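Local coordinates for protein GH127 beta-L-arabinofuranoside (Geobacillus stearothermophilus, PDB 4QK0) that probably hydrolyses beta-L-arabinofuranosides, releasing L-arabinose as a family 127 glycoside hydrolase, at residues Asp137-Tyr142 with Ala266-Tyr271; Ala275-Ala280 with Val341-Arg346. All coordinates share one frame; numbering follows the deposited sequence.

Both contacts lie in the helical catalytic domain and share helix 266-283, which meets the 137-142 turn near its start (contact 1) and helix 334-350 farther along (contact 2). Their centres are 15 Å apart, yet the two are continuous: Leu-270 CD2 packs 3.5 Å from Trp-343 CE3, and Tyr-271 CE1 lies 4.1 Å from Phe-342 CD2. Contact 1 is a sparse meeting of polar and aromatic side chains, whereas contact 2 is close helix-helix packing of small residues against Trp-343 and the Arg-346 chain. Contact 1 is also beside the start of helix 334-350, where Val-267 touches Cys-335, a residue that can form a disulfide with Cys-412 but does not do so here.

Contact 1: Asp137-Tyr142 with Ala266-Tyr271; sequences DNHELY and AVRALY
This is a buried, sparse contact of polar and aromatic side chains between the start of helix 140-158, with the turn before it, and the first turns of helix 266-283, inside what is probably the (alpha/alpha)6 barrel of the GH127 catalytic domain. The CA atoms of Tyr-142 and Arg-268 are still 10.2 Å apart, so long side chains do the bridging. Arg-268, extended from CG to NE, brings NH2 to 3.8 Å from His-139 NE2, with the guanidinium and imidazole planes 86° apart; its NE is hydrogen-bonded to the carbonyl of Gly-190. Beside this pair, Tyr-142 and Tyr-271 meet more loosely, Tyr-142 CE2 coming to the edge of the Tyr-271 ring, 4.4 Å from Tyr-271 CE2, while the Tyr-142 hydroxyl is hydrogen-bonded to Lys-81. His-139, the N-cap residue, sets CD2 over one face of the Tyr-142 ring toward its rim, 3.6 Å above the plane. With an alanine in place of His-139, Asp-137 O would probably lose its imidazole donor, and both Tyr-142 and the end of Arg-268 a packing neighbour. That donor is ND1, 2.7 Å from Asp-137 O; the oxygen lies in the imidazole plane, although ND1 stands 48° out of the carbonyl plane.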
# COMPACT_ATOMS: atom_id res chain seq x y z
N ASP A 137 -17.39 -2.91 21.29
CA ASP A 137 -17.17 -1.62 20.65
C ASP A 137 -17.20 -0.41 21.55
O ASP A 137 -16.53 0.56 21.23
CB ASP A 137 -18.25 -1.35 19.57
CG ASP A 137 -18.30 -2.44 18.50
OD1 ASP A 137 -17.26 -3.10 18.24
OD2 ASP A 137 -19.38 -2.63 17.94
N ASN A 138 -17.99 -0.41 22.62
CA ASN A 138 -18.25 0.88 23.29
C ASN A 138 -17.36 1.27 24.49
O ASN A 138 -17.64 2.28 25.13
CB ASN A 138 -19.70 1.02 23.59
CG ASN A 138 -20.53 1.11 22.33
OD1 ASN A 138 -20.01 1.19 21.23
ND2 ASN A 138 -21.82 1.10 22.49
N HIS A 139 -16.26 0.55 24.73
CA HIS A 139 -15.13 1.07 25.53
C HIS A 139 -15.42 1.43 27.02
O HIS A 139 -14.69 2.17 27.63
CB HIS A 139 -14.55 2.31 24.86
CG HIS A 139 -13.77 2.03 23.63
ND1 HIS A 139 -14.35 1.50 22.50
CD2 HIS A 139 -12.49 2.32 23.30
CE1 HIS A 139 -13.44 1.46 21.53
NE2 HIS A 139 -12.30 1.91 22.01
N GLU A 140 -16.50 0.90 27.56
CA GLU A 140 -16.90 1.17 28.94
C GLU A 140 -15.78 0.86 29.91
O GLU A 140 -15.40 1.71 30.74
CB GLU A 140 -18.15 0.37 29.30
CG GLU A 140 -19.45 0.95 28.79
CD GLU A 140 -20.62 -0.06 28.92
OE1 GLU A 140 -21.57 0.20 29.72
OE2 GLU A 140 -20.56 -1.08 28.19
N LEU A 141 -15.24 -0.37 29.82
CA LEU A 141 -14.15 -0.77 30.72
C LEU A 141 -12.86 -0.02 30.40
O LEU A 141 -12.08 0.30 31.30
CB LEU A 141 -13.93 -2.29 30.67
CG LEU A 141 -15.13 -3.08 31.10
CD1 LEU A 141 -14.83 -4.55 30.99
CD2 LEU A 141 -15.58 -2.74 32.52
N TYR A 142 -12.63 0.23 29.12
CA TYR A 142 -11.50 1.04 28.70
C TYR A 142 -11.54 2.40 29.36
O TYR A 142 -10.52 2.88 29.90
CB TYR A 142 -11.52 1.15 27.16
CG TYR A 142 -10.58 2.11 26.52
CD1 TYR A 142 -10.94 3.42 26.33
CD2 TYR A 142 -9.34 1.71 26.05
CE1 TYR A 142 -10.07 4.33 25.73
CE2 TYR A 142 -8.47 2.60 25.44
CZ TYR A 142 -8.86 3.90 25.28
OH TYR A 142 -8.01 4.76 24.67
N ALA A 266 -2.57 -2.79 17.34
CA ALA A 266 -1.35 -2.79 18.06
C ALA A 266 -1.45 -2.24 19.47
O ALA A 266 -0.82 -2.81 20.36
CB ALA A 266 -0.26 -2.07 17.33
N VAL A 267 -2.20 -1.15 19.69
CA VAL A 267 -2.32 -0.60 21.02
C VAL A 267 -3.08 -1.57 21.92
O VAL A 267 -2.67 -1.83 23.05
CB VAL A 267 -3.05 0.75 21.03
CG1 VAL A 267 -3.03 1.34 22.41
CG2 VAL A 267 -2.38 1.76 20.07
N ARG A 268 -4.16 -2.12 21.42
CA ARG A 268 -4.93 -3.11 22.11
C ARG A 268 -4.01 -4.26 22.55
O ARG A 268 -4.01 -4.68 23.74
CB ARG A 268 -6.03 -3.67 21.24
CG ARG A 268 -7.25 -2.80 21.15
CD ARG A 268 -8.33 -3.41 20.22
NE ARG A 268 -9.58 -2.67 20.23
CZ ARG A 268 -9.77 -1.48 19.66
NH1 ARG A 268 -8.80 -0.90 19.00
NH2 ARG A 268 -10.92 -0.86 19.81
N ALA A 269 -3.19 -4.75 21.64
CA ALA A 269 -2.34 -5.88 21.94
C ALA A 269 -1.36 -5.54 23.05
O ALA A 269 -1.12 -6.36 23.94
CB ALA A 269 -1.58 -6.34 20.69
N LEU A 270 -0.71 -4.39 22.93
CA LEU A 270 0.35 -4.08 23.84
C LEU A 270 -0.20 -3.74 25.25
O LEU A 270 0.46 -4.04 26.22
CB LEU A 270 1.18 -2.94 23.32
CG LEU A 270 1.97 -3.21 22.03
CD1 LEU A 270 2.65 -1.95 21.60
CD2 LEU A 270 3.00 -4.27 22.14
N TYR A 271 -1.39 -3.16 25.33
CA TYR A 271 -2.03 -2.99 26.62
C TYR A 271 -2.35 -4.35 27.26
O TYR A 271 -2.22 -4.53 28.47
CB TYR A 271 -3.32 -2.18 26.49
CG TYR A 271 -3.19 -0.70 26.36
CD1 TYR A 271 -1.96 -0.07 26.25
CD2 TYR A 271 -4.34 0.11 26.36
CE1 TYR A 271 -1.85 1.33 26.12
CE2 TYR A 271 -4.23 1.50 26.20
CZ TYR A 271 -3.00 2.10 26.08
OH TYR A 271 -2.88 3.48 25.94

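Contact 2: Ala275-Ala280 with Val341-Arg346; sequences AMAGLA and VFWTRR
Ala-277 and Arg-346 meet where helices 266-283 and 334-350 run side by side in nearly the same direction, their segments 8.7 Å apart at the axes and inclined by 13°, consistent with alternate helices of the probable (alpha/alpha)6 barrel, with the helix 286-302 between them in sequence. The apolar packing centres on Ala-277, whose methyl group points at the other helix: Ala-277 CB lies 3.7 Å from Arg-346 CB. Ala-277 CB also reaches the pyrrole edge of Trp-343, near the ring plane, 4.3 Å from Trp-343 NE1. Farther out, the indole is held among aromatics, meeting Tyr-273 and standing edge-to-face with Trp-296.

Close backbone approach is the second element. The CA atoms of Gly-278 and Arg-346 are 5.6 Å apart, and the arginine chain bends at chi2 (-62°), which lays Arg-346 CD alongside Gly-278 CA at 4.1 Å. Gly-278, with no side chain, thus lies directly against the aliphatic part of the arginine.

The charged end of Arg-346 is bound elsewhere: NH1 forms salt bridges to Glu-349 and Glu-203, the latter on helix 194-205, and these two carboxylates would partly offset its charge. Polar linkage between the two helices comes from one water, which donates to Ala-277 O at 3.0 Å and to Arg-346 O at 2.6 Å.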
# COMPACT_ATOMS: atom_id res chain seq x y z
N ALA A 275 -0.67 -5.99 30.82
CA ALA A 275 -1.41 -6.62 31.87
C ALA A 275 -0.92 -8.07 32.13
O ALA A 275 -0.70 -8.47 33.27
CB ALA A 275 -2.89 -6.60 31.60
N MSE A 276 -0.71 -8.82 31.07
CA MSE A 276 -0.25 -10.18 31.20
C MSE A 276 1.06 -10.25 31.93
O MSE A 276 1.23 -11.12 32.78
CB MSE A 276 -0.10 -10.86 29.85
CG MSE A 276 -1.48 -11.05 29.20
SE MSE A 276 -1.18 -11.59 27.33
CE MSE A 276 0.01 -13.14 27.42
N ALA A 277 1.98 -9.35 31.63
CA ALA A 277 3.30 -9.35 32.26
C ALA A 277 3.24 -8.98 33.74
O ALA A 277 3.93 -9.58 34.56
CB ALA A 277 4.23 -8.42 31.55
N GLY A 278 2.42 -7.98 34.06
CA GLY A 278 2.14 -7.60 35.45
C GLY A 278 1.53 -8.76 36.26
O GLY A 278 1.96 -9.00 37.35
N LEU A 279 0.56 -9.47 35.69
CA LEU A 279 -0.05 -10.60 36.35
C LEU A 279 0.91 -11.79 36.49
O LEU A 279 0.98 -12.39 37.54
CB LEU A 279 -1.25 -11.08 35.60
CG LEU A 279 -2.45 -10.15 35.65
CD1 LEU A 279 -3.43 -10.54 34.53
CD2 LEU A 279 -3.13 -10.17 37.01
N ALA A 280 1.69 -12.10 35.46
CA ALA A 280 2.71 -13.13 35.61
C ALA A 280 3.65 -12.86 36.79
O ALA A 280 4.03 -13.75 37.50
CB ALA A 280 3.52 -13.27 34.35
N VAL A 341 6.39 1.15 25.54
CA VAL A 341 7.15 1.58 26.70
C VAL A 341 6.52 1.01 28.00
O VAL A 341 7.25 0.50 28.87
CB VAL A 341 7.22 3.09 26.79
CG1 VAL A 341 7.87 3.53 28.12
CG2 VAL A 341 8.03 3.64 25.61
N PHE A 342 5.21 1.11 28.14
CA PHE A 342 4.52 0.57 29.32
C PHE A 342 4.82 -0.93 29.46
O PHE A 342 5.07 -1.40 30.56
CB PHE A 342 3.00 0.74 29.28
CG PHE A 342 2.51 2.16 29.18
CD1 PHE A 342 3.22 3.23 29.71
CD2 PHE A 342 1.30 2.43 28.55
CE1 PHE A 342 2.73 4.54 29.61
CE2 PHE A 342 0.79 3.75 28.46
CZ PHE A 342 1.52 4.80 29.00
N TRP A 343 4.75 -1.65 28.36
CA TRP A 343 4.99 -3.08 28.37
C TRP A 343 6.39 -3.38 28.87
O TRP A 343 6.55 -4.23 29.75
CB TRP A 343 4.83 -3.64 26.99
CG TRP A 343 4.90 -5.10 26.92
CD1 TRP A 343 4.70 -5.99 27.93
CD2 TRP A 343 5.11 -5.89 25.74
NE1 TRP A 343 4.78 -7.27 27.45
CE2 TRP A 343 5.02 -7.24 26.11
CE3 TRP A 343 5.33 -5.57 24.40
CZ2 TRP A 343 5.19 -8.31 25.19
CZ3 TRP A 343 5.50 -6.62 23.48
CH2 TRP A 343 5.42 -7.97 23.87
N THR A 344 7.38 -2.65 28.38
CA THR A 344 8.75 -2.93 28.75
C THR A 344 8.95 -2.80 30.26
O THR A 344 9.71 -3.53 30.87
CB THR A 344 9.77 -2.00 28.05
OG1 THR A 344 9.46 -0.63 28.35
CG2 THR A 344 9.71 -2.19 26.53
N ARG A 345 8.30 -1.83 30.85
CA ARG A 345 8.44 -1.63 32.26
C ARG A 345 7.95 -2.86 33.05
O ARG A 345 8.56 -3.21 34.01
CB ARG A 345 7.71 -0.37 32.69
CG ARG A 345 8.16 0.14 34.05
CD ARG A 345 7.24 1.27 34.44
NE ARG A 345 7.34 1.64 35.84
CZ ARG A 345 6.56 2.55 36.41
NH1 ARG A 345 5.62 3.18 35.71
NH2 ARG A 345 6.71 2.82 37.69
N ARG A 346 6.82 -3.46 32.67
CA ARG A 346 6.36 -4.66 33.32
C ARG A 346 7.24 -5.85 33.01
O ARG A 346 7.38 -6.76 33.84
CB ARG A 346 4.93 -5.00 32.91
CG ARG A 346 3.92 -3.99 33.40
CD ARG A 346 3.88 -3.90 34.91
NE ARG A 346 2.68 -3.25 35.42
CZ ARG A 346 2.40 -3.08 36.71
NH1 ARG A 346 3.23 -3.54 37.63
NH2 ARG A 346 1.28 -2.44 37.10
O HOH W 1 5.83 -7.57 35.75